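Local atomic coordinates of glycosyl hydrolase, family 38 (Enterococcus faecalis, PDB entry 5KBP), a protein that probably hydrolyses alpha-mannosidic linkages, releasing mannose from glycans, as a metal-dependent alpha-mannosidase of glycoside hydrolase family 38. Residues R19-P24 with G758-F763; N528-E533 with V650-E655. All coordinates share one frame; numbering follows the deposited sequence.

Contact 1. Residues R19-P24 with G758-F763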
ATOM      1  N   ARG A  19      -0.182   2.635  16.259  1.00 49.24           N
ATOM      2  CA  ARG A  19      -0.931   2.938  15.043  1.00 43.85           C
ATOM      3  C   ARG A  19      -1.303   1.668  14.285  1.00 43.51           C
ATOM      4  O   ARG A  19      -2.392   1.578  13.703  1.00 41.78           O
ATOM      5  CB  ARG A  19      -0.115   3.881  14.159  1.00 47.23           C
ATOM      6  CG  ARG A  19      -0.906   4.564  13.059  1.00 48.34           C
ATOM      7  CD  ARG A  19      -0.136   5.757  12.514  1.00 39.31           C
ATOM      8  NE  ARG A  19      -0.850   6.431  11.435  1.00 47.42           N
ATOM      9  CZ  ARG A  19      -0.693   6.148  10.146  1.00 56.93           C
ATOM     10  NH1 ARG A  19       0.155   5.200   9.770  1.00 61.74           N
ATOM     11  NH2 ARG A  19      -1.383   6.815   9.232  1.00 52.48           N
ATOM     12  N   GLU A  20      -0.416   0.678  14.285  1.00 39.89           N
ATOM     13  CA  GLU A  20      -0.688  -0.608  13.657  1.00 38.02           C
ATOM     14  C   GLU A  20       0.135  -1.670  14.369  1.00 45.03           C
ATOM     15  O   GLU A  20       1.328  -1.470  14.612  1.00 55.63           O
ATOM     16  CB  GLU A  20      -0.360  -0.576  12.160  1.00 34.81           C
ATOM     17  CG  GLU A  20       0.916   0.175  11.823  1.00 41.13           C
ATOM     18  CD  GLU A  20       1.075   0.415  10.334  1.00 48.87           C
ATOM     19  OE1 GLU A  20       2.177   0.820   9.908  1.00 36.03           O
ATOM     20  OE2 GLU A  20       0.097   0.196   9.589  1.00 55.69           O
ATOM     21  N   TRP A  21      -0.507  -2.789  14.708  1.00 39.92           N
ATOM     22  CA  TRP A  21       0.162  -3.840  15.465  1.00 45.80           C
ATOM     23  C   TRP A  21      -0.418  -5.214  15.148  1.00 46.23           C
ATOM     24  O   TRP A  21      -0.147  -5.774  14.081  1.00 51.23           O
ATOM     25  CB  TRP A  21       0.063  -3.554  16.966  1.00 45.70           C
ATOM     26  CG  TRP A  21       0.965  -4.408  17.807  1.00 50.66           C
ATOM     27  CD1 TRP A  21       1.982  -5.206  17.371  1.00 49.60           C
ATOM     28  CD2 TRP A  21       0.928  -4.550  19.232  1.00 52.92           C
ATOM     29  NE1 TRP A  21       2.581  -5.836  18.435  1.00 47.09           N
ATOM     30  CE2 TRP A  21       1.952  -5.449  19.589  1.00 50.96           C
ATOM     31  CE3 TRP A  21       0.129  -4.003  20.241  1.00 50.95           C
ATOM     32  CZ2 TRP A  21       2.196  -5.814  20.912  1.00 41.99           C
ATOM     33  CZ3 TRP A  21       0.373  -4.367  21.551  1.00 48.45           C
ATOM     34  CH2 TRP A  21       1.398  -5.264  21.875  1.00 45.59           C
ATOM     35  N   TYR A  22      -1.211  -5.769  16.068  1.00 34.26           N
ATOM     36  CA  TYR A  22      -1.738  -7.119  15.905  1.00 35.50           C
ATOM     37  C   TYR A  22      -2.966  -7.176  15.006  1.00 35.55           C
ATOM     38  O   TYR A  22      -3.388  -8.276  14.631  1.00 46.77           O
ATOM     39  CB  TYR A  22      -2.069  -7.732  17.270  1.00 41.31           C
ATOM     40  CG  TYR A  22      -2.968  -6.887  18.147  1.00 42.60           C
ATOM     41  CD1 TYR A  22      -2.438  -5.927  18.998  1.00 41.95           C
ATOM     42  CD2 TYR A  22      -4.346  -7.063  18.137  1.00 35.71           C
ATOM     43  CE1 TYR A  22      -3.253  -5.157  19.806  1.00 36.85           C
ATOM     44  CE2 TYR A  22      -5.171  -6.295  18.944  1.00 53.05           C
ATOM     45  CZ  TYR A  22      -4.618  -5.344  19.776  1.00 48.62           C
ATOM     46  OH  TYR A  22      -5.427  -4.577  20.581  1.00 54.71           O
ATOM     47  N   LEU A  23      -3.546  -6.037  14.662  1.00 34.52           N
ATOM     48  CA  LEU A  23      -4.631  -5.951  13.702  1.00 43.75           C
ATOM     49  C   LEU A  23      -4.156  -5.247  12.439  1.00 43.37           C
ATOM     50  O   LEU A  23      -3.145  -4.536  12.456  1.00 33.46           O
ATOM     51  CB  LEU A  23      -5.823  -5.187  14.296  1.00 41.92           C
ATOM     52  CG  LEU A  23      -6.644  -5.879  15.384  1.00 47.29           C
ATOM     53  CD1 LEU A  23      -7.696  -4.929  15.937  1.00 48.54           C
ATOM     54  CD2 LEU A  23      -7.290  -7.135  14.825  1.00 36.15           C
ATOM     55  N   PRO A  24      -4.846  -5.437  11.312  1.00 37.94           N
ATOM     56  CA  PRO A  24      -4.577  -4.587  10.148  1.00 41.84           C
ATOM     57  C   PRO A  24      -4.780  -3.124  10.510  1.00 41.64           C
ATOM     58  O   PRO A  24      -5.517  -2.792  11.443  1.00 48.55           O
ATOM     59  CB  PRO A  24      -5.601  -5.064   9.113  1.00 38.61           C
ATOM     60  CG  PRO A  24      -5.898  -6.474   9.507  1.00 39.61           C
ATOM     61  CD  PRO A  24      -5.829  -6.492  11.010  1.00 40.15           C
ATOM     62  N   GLY A 758       4.267 -12.941  18.551  1.00 46.81           N
ATOM     63  CA  GLY A 758       4.708 -13.114  19.921  1.00 41.02           C
ATOM     64  C   GLY A 758       3.943 -12.264  20.914  1.00 47.53           C
ATOM     65  O   GLY A 758       2.740 -12.035  20.753  1.00 48.59           O
ATOM     66  N   ASP A 759       4.636 -11.809  21.959  1.00 47.91           N
ATOM     67  CA  ASP A 759       4.112 -10.862  22.950  1.00 49.88           C
ATOM     68  C   ASP A 759       2.915 -11.487  23.658  1.00 53.13           C
ATOM     69  O   ASP A 759       3.058 -12.592  24.209  1.00 56.01           O
ATOM     70  CB  ASP A 759       3.853  -9.520  22.259  1.00 51.30           C
ATOM     71  CG  ASP A 759       3.751  -8.369  23.241  1.00 59.99           C
ATOM     72  OD1 ASP A 759       4.805  -7.812  23.616  1.00 68.76           O
ATOM     73  OD2 ASP A 759       2.621  -8.020  23.642  1.00 63.31           O
ATOM     74  N   TRP A 760       1.742 -10.853  23.668  1.00 53.09           N
ATOM     75  CA  TRP A 760       0.653 -11.225  24.563  1.00 53.97           C
ATOM     76  C   TRP A 760      -0.273 -12.299  24.005  1.00 50.54           C
ATOM     77  O   TRP A 760      -1.273 -12.623  24.654  1.00 47.88           O
ATOM     78  CB  TRP A 760      -0.173  -9.983  24.927  1.00 51.59           C
ATOM     79  CG  TRP A 760      -0.824  -9.310  23.749  1.00 45.18           C
ATOM     80  CD1 TRP A 760      -0.265  -8.371  22.932  1.00 45.11           C
ATOM     81  CD2 TRP A 760      -2.159  -9.517  23.267  1.00 49.68           C
ATOM     82  NE1 TRP A 760      -1.165  -7.986  21.969  1.00 49.52           N
ATOM     83  CE2 TRP A 760      -2.336  -8.673  22.152  1.00 49.04           C
ATOM     84  CE3 TRP A 760      -3.220 -10.335  23.668  1.00 53.59           C
ATOM     85  CZ2 TRP A 760      -3.530  -8.624  21.435  1.00 47.93           C
ATOM     86  CZ3 TRP A 760      -4.404 -10.285  22.953  1.00 53.08           C
ATOM     87  CH2 TRP A 760      -4.549  -9.437  21.850  1.00 51.19           C
ATOM     88  N   GLY A 761       0.024 -12.864  22.844  1.00 53.60           N
ATOM     89  CA  GLY A 761      -0.858 -13.875  22.298  1.00 46.87           C
ATOM     90  C   GLY A 761      -0.206 -14.620  21.157  1.00 51.50           C
ATOM     91  O   GLY A 761       0.998 -14.506  20.920  1.00 51.03           O
ATOM     92  N   TYR A 762      -1.026 -15.398  20.453  1.00 52.57           N
ATOM     93  CA  TYR A 762      -0.591 -16.128  19.270  1.00 49.80           C
ATOM     94  C   TYR A 762      -1.098 -15.405  18.029  1.00 47.46           C
ATOM     95  O   TYR A 762      -2.310 -15.321  17.805  1.00 51.94           O
ATOM     96  CB  TYR A 762      -1.091 -17.572  19.287  1.00 44.40           C
ATOM     97  CG  TYR A 762      -0.895 -18.283  17.967  1.00 45.11           C
ATOM     98  CD1 TYR A 762       0.378 -18.488  17.451  1.00 45.97           C
ATOM     99  CD2 TYR A 762      -1.981 -18.747  17.236  1.00 44.86           C
ATOM    100  CE1 TYR A 762       0.565 -19.135  16.242  1.00 48.01           C
ATOM    101  CE2 TYR A 762      -1.803 -19.397  16.026  1.00 45.26           C
ATOM    102  CZ  TYR A 762      -0.529 -19.588  15.534  1.00 46.62           C
ATOM    103  OH  TYR A 762      -0.346 -20.233  14.332  1.00 53.62           O
ATOM    104  N   PHE A 763      -0.168 -14.890  17.229  1.00 39.14           N
ATOM    105  CA  PHE A 763      -0.481 -14.237  15.960  1.00 39.23           C
ATOM    106  C   PHE A 763       0.472 -14.805  14.914  1.00 37.85           C
ATOM    107  O   PHE A 763       1.647 -14.426  14.868  1.00 38.03           O
ATOM    108  CB  PHE A 763      -0.355 -12.720  16.065  1.00 38.76           C
ATOM    109  CG  PHE A 763      -1.184 -12.114  17.160  1.00 41.20           C
ATOM    110  CD1 PHE A 763      -0.666 -11.961  18.435  1.00 43.83           C
ATOM    111  CD2 PHE A 763      -2.480 -11.690  16.913  1.00 45.40           C
ATOM    112  CE1 PHE A 763      -1.425 -11.401  19.445  1.00 45.04           C
ATOM    113  CE2 PHE A 763      -3.243 -11.130  17.918  1.00 52.23           C
ATOM    114  CZ  PHE A 763      -2.715 -10.986  19.185  1.00 51.97           C
TER
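The CA atoms of the two loops come nearest at Tyr22 and Phe763, 7.2 Å apart, Tyr22 lying in the loop before helix 25-45 and Phe763 just past a type II' beta turn from Gly758 to Gly761. Between the two loops lies an aromatic cluster of Trp21, Tyr22, Trp760 and Phe763, which joins the N-terminal family 38 domain to a late loop of the chain. Trp760 is the wedge: its edge is turned to the faces of both Trp21 and Tyr22, meeting Tyr22 in a T-shaped pair with planes at 85° and centroids 4.9 Å apart, Trp760 CZ2 lying over the centre of the Tyr22 ring. With Trp21 the pair is offset edge-to-face, the planes 67° apart. Trp760 NE1, over the Trp21 face, is buried by the contact and has no hydrogen-bond partner in the model. Arg482 of the second subunit makes a cation-pi contact with Trp760, and Tyr474 of that subunit adds another edge-to-face pair, so the cluster also belongs to the dimer interface. With CG between its backbone N and carbonyl carbon (chi1 53°), Tyr22 offers its ring to Trp760 while Tyr22 CB sits over the Phe763 face. Asp759 OD2 lies at the Trp21 ring edge, 3.5 Å from Trp21 CH2.

Contact 2. Residues N528-E533 with V650-E655; sequences NEMENE and VTMIKE
Asn532 OD1 is gripped by the backbone N-H groups of Phe534 and Ile535, while Asn532 ND2 of the same amide donates across the contact to Ile653 O at 3.1 Å. That last bond is fairly straight (N-H...O 151°), and the acceptor lies within 8° of the amide plane, so the three bonds together should fix the rotation of the amide. Asn532 thereby ties the turn after strand 529-531 to the end of strand 641-653.

Beside it the packing is apolar. Met530 and Met652 reach toward each other from opposite sheets and overlap, the end of each lying beside the base of the other: Met652 CE comes 3.6 Å from Met530 CB, and Met530 SD lies 4.0 Å from Met652 CB. Both chains are extended as far as SD and bend at chi3; in Met530 that bend carries CE to Val650 CG1, 3.9 Å away. Met652 SD lies against the backbone of Glu531, 3.8 Å from Glu531 C. Leu659 touches both methionines and Val650, extending the same core. At the more open end Glu533 OE1 and Glu655 OE1 stand 3.8 Å apart, a like-charge approach that a long, weak ion pair from Lys497 to Glu655 may ease.

Two strands of separate antiparallel sheets, axes 8.2 Å apart at closest and 31° from parallel, thus interleave their side chains, an arrangement characteristic of a beta sandwich.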
ATOM      1  N   ASN A 528      43.427 -16.755  -6.592  1.00 63.14           N
ATOM      2  CA  ASN A 528      42.256 -16.120  -5.986  1.00 70.20           C
ATOM      3  C   ASN A 528      42.677 -15.043  -4.985  1.00 67.45           C
ATOM      4  O   ASN A 528      42.352 -15.096  -3.797  1.00 65.29           O
ATOM      5  CB  ASN A 528      41.345 -17.161  -5.326  1.00 65.33           C
ATOM      6  CG  ASN A 528      40.773 -18.150  -6.319  1.00 62.17           C
ATOM      7  OD1 ASN A 528      40.606 -17.836  -7.497  1.00 67.26           O
ATOM      8  ND2 ASN A 528      40.463 -19.351  -5.846  1.00 58.47           N
ATOM      9  N   GLU A 529      43.408 -14.051  -5.487  1.00 64.85           N
ATOM     10  CA  GLU A 529      43.978 -13.014  -4.641  1.00 63.11           C
ATOM     11  C   GLU A 529      43.756 -11.637  -5.249  1.00 62.47           C
ATOM     12  O   GLU A 529      43.717 -11.475  -6.473  1.00 72.95           O
ATOM     13  CB  GLU A 529      45.481 -13.242  -4.415  1.00 65.87           C
ATOM     14  CG  GLU A 529      45.792 -14.377  -3.456  1.00 68.44           C
ATOM     15  CD  GLU A 529      47.279 -14.629  -3.303  1.00 78.65           C
ATOM     16  OE1 GLU A 529      47.968 -14.783  -4.334  1.00 82.20           O
ATOM     17  OE2 GLU A 529      47.758 -14.671  -2.150  1.00 81.33           O
ATOM     18  N   MET A 530      43.599 -10.650  -4.371  1.00 60.85           N
ATOM     19  CA  MET A 530      43.561  -9.242  -4.733  1.00 65.17           C
ATOM     20  C   MET A 530      44.481  -8.476  -3.796  1.00 75.21           C
ATOM     21  O   MET A 530      44.750  -8.910  -2.672  1.00 87.08           O
ATOM     22  CB  MET A 530      42.147  -8.653  -4.637  1.00 70.97           C
ATOM     23  CG  MET A 530      41.104  -9.337  -5.488  1.00 77.18           C
ATOM     24  SD  MET A 530      39.473  -8.598  -5.269  1.00 74.37           S
ATOM     25  CE  MET A 530      39.215  -8.851  -3.515  1.00 69.15           C
ATOM     26  N   GLU A 531      44.959  -7.324  -4.262  1.00 73.15           N
ATOM     27  CA  GLU A 531      45.733  -6.446  -3.395  1.00 70.09           C
ATOM     28  C   GLU A 531      45.857  -5.075  -4.043  1.00 69.49           C
ATOM     29  O   GLU A 531      45.896  -4.954  -5.272  1.00 65.75           O
ATOM     30  CB  GLU A 531      47.126  -7.019  -3.094  1.00 75.17           C
ATOM     31  CG  GLU A 531      48.097  -6.999  -4.260  1.00 76.31           C
ATOM     32  CD  GLU A 531      49.414  -7.666  -3.922  1.00 86.56           C
ATOM     33  OE1 GLU A 531      49.476  -8.914  -3.953  1.00 91.26           O
ATOM     34  OE2 GLU A 531      50.385  -6.945  -3.608  1.00 90.91           O
ATOM     35  N   ASN A 532      45.900  -4.049  -3.196  1.00 69.96           N
ATOM     36  CA  ASN A 532      46.238  -2.697  -3.623  1.00 71.29           C
ATOM     37  C   ASN A 532      47.333  -2.150  -2.717  1.00 75.10           C
ATOM     38  O   ASN A 532      48.211  -2.899  -2.277  1.00 78.81           O
ATOM     39  CB  ASN A 532      45.004  -1.788  -3.611  1.00 67.32           C
ATOM     40  CG  ASN A 532      44.220  -1.875  -2.314  1.00 67.49           C
ATOM     41  OD1 ASN A 532      44.729  -2.336  -1.293  1.00 72.51           O
ATOM     42  ND2 ASN A 532      42.968  -1.430  -2.350  1.00 62.25           N
ATOM     43  N   GLU A 533      47.289  -0.856  -2.423  1.00 80.66           N
ATOM     44  CA  GLU A 533      48.285  -0.236  -1.561  1.00 89.19           C
ATOM     45  C   GLU A 533      47.892  -0.260  -0.090  1.00 87.77           C
ATOM     46  O   GLU A 533      48.661   0.221   0.749  1.00 94.86           O
ATOM     47  CB  GLU A 533      48.539   1.206  -2.010  1.00100.43           C
ATOM     48  CG  GLU A 533      47.311   2.092  -1.946  1.00106.37           C
ATOM     49  CD  GLU A 533      47.530   3.441  -2.600  1.00108.90           C
ATOM     50  OE1 GLU A 533      47.197   3.585  -3.796  1.00107.09           O
ATOM     51  OE2 GLU A 533      48.043   4.355  -1.921  1.00108.69           O
ATOM     52  N   VAL A 650      32.836 -10.128  -3.678  1.00 57.21           N
ATOM     53  CA  VAL A 650      33.849  -9.359  -2.964  1.00 58.45           C
ATOM     54  C   VAL A 650      34.510  -8.411  -3.955  1.00 66.11           C
ATOM     55  O   VAL A 650      35.120  -8.850  -4.935  1.00 67.74           O
ATOM     56  CB  VAL A 650      34.887 -10.278  -2.302  1.00 56.05           C
ATOM     57  CG1 VAL A 650      35.894  -9.455  -1.511  1.00 49.28           C
ATOM     58  CG2 VAL A 650      34.199 -11.295  -1.407  1.00 50.47           C
ATOM     59  N   THR A 651      34.396  -7.110  -3.699  1.00 62.38           N
ATOM     60  CA  THR A 651      34.862  -6.085  -4.622  1.00 58.27           C
ATOM     61  C   THR A 651      35.928  -5.221  -3.962  1.00 54.42           C
ATOM     62  O   THR A 651      35.807  -4.853  -2.788  1.00 58.88           O
ATOM     63  CB  THR A 651      33.700  -5.204  -5.100  1.00 58.63           C
ATOM     64  OG1 THR A 651      32.648  -6.032  -5.613  1.00 60.16           O
ATOM     65  CG2 THR A 651      34.164  -4.254  -6.198  1.00 55.45           C
ATOM     66  N   MET A 652      36.972  -4.904  -4.726  1.00 48.46           N
ATOM     67  CA  MET A 652      38.043  -4.022  -4.285  1.00 53.15           C
ATOM     68  C   MET A 652      38.367  -3.038  -5.398  1.00 57.95           C
ATOM     69  O   MET A 652      38.437  -3.418  -6.571  1.00 58.02           O
ATOM     70  CB  MET A 652      39.307  -4.810  -3.908  1.00 51.47           C
ATOM     71  CG  MET A 652      40.562  -3.951  -3.801  1.00 61.09           C
ATOM     72  SD  MET A 652      42.095  -4.897  -3.863  1.00 66.57           S
ATOM     73  CE  MET A 652      41.954  -5.824  -2.343  1.00 61.79           C
ATOM     74  N   ILE A 653      38.564  -1.775  -5.030  1.00 58.82           N
ATOM     75  CA  ILE A 653      38.997  -0.752  -5.966  1.00 58.43           C
ATOM     76  C   ILE A 653      40.412  -0.307  -5.594  1.00 60.75           C
ATOM     77  O   ILE A 653      40.912  -0.584  -4.504  1.00 54.79           O
ATOM     78  CB  ILE A 653      38.024   0.442  -6.018  1.00 53.26           C
ATOM     79  CG1 ILE A 653      38.028   1.208  -4.696  1.00 59.01           C
ATOM     80  CG2 ILE A 653      36.620  -0.036  -6.350  1.00 47.16           C
ATOM     81  CD1 ILE A 653      37.123   2.422  -4.703  1.00 54.93           C
ATOM     82  N   LYS A 654      41.056   0.400  -6.527  1.00 65.46           N
ATOM     83  CA  LYS A 654      42.471   0.727  -6.368  1.00 60.56           C
ATOM     84  C   LYS A 654      42.697   1.765  -5.275  1.00 61.39           C
ATOM     85  O   LYS A 654      43.617   1.625  -4.462  1.00 63.01           O
ATOM     86  CB  LYS A 654      43.045   1.222  -7.696  1.00 58.04           C
ATOM     87  CG  LYS A 654      44.455   1.785  -7.594  1.00 58.59           C
ATOM     88  CD  LYS A 654      44.925   2.350  -8.926  1.00 57.74           C
ATOM     89  CE  LYS A 654      46.303   2.980  -8.798  1.00 61.65           C
ATOM     90  NZ  LYS A 654      46.793   3.522 -10.094  1.00 71.60           N
ATOM     91  N   GLU A 655      41.869   2.810  -5.233  1.00 59.99           N
ATOM     92  CA  GLU A 655      42.134   3.984  -4.408  1.00 58.15           C
ATOM     93  C   GLU A 655      41.366   3.972  -3.089  1.00 62.77           C
ATOM     94  O   GLU A 655      41.097   5.035  -2.521  1.00 65.19           O
ATOM     95  CB  GLU A 655      41.817   5.256  -5.192  1.00 58.65           C
ATOM     96  CG  GLU A 655      42.513   5.357  -6.543  1.00 65.67           C
ATOM     97  CD  GLU A 655      43.986   5.710  -6.428  1.00 77.73           C
ATOM     98  OE1 GLU A 655      44.491   5.831  -5.292  1.00 81.54           O
ATOM     99  OE2 GLU A 655      44.639   5.874  -7.480  1.00 83.12           O
TER

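How the contacts relate
The centres of contacts 1 and 2 are about 47 Å apart, their nearest atoms about 35 Å, and they lie on opposite sides of the chain's centre. Along the chain contact 2 is nested within contact 1: residues 19-24 come first, then 528-533 and 650-655, and finally 758-763. A structural connection runs through the C-terminal beta region. Strand 529-531 and strand 745-753, which precedes the turn of contact 1, belong to one branched antiparallel sheet, while strands 641-653 and 772-783, the latter following that turn, share the nine-stranded one. Contact 2 thus joins these two sheets locally, whereas contact 1 brings the loop between them back to the N-terminal domain, beside the second subunit.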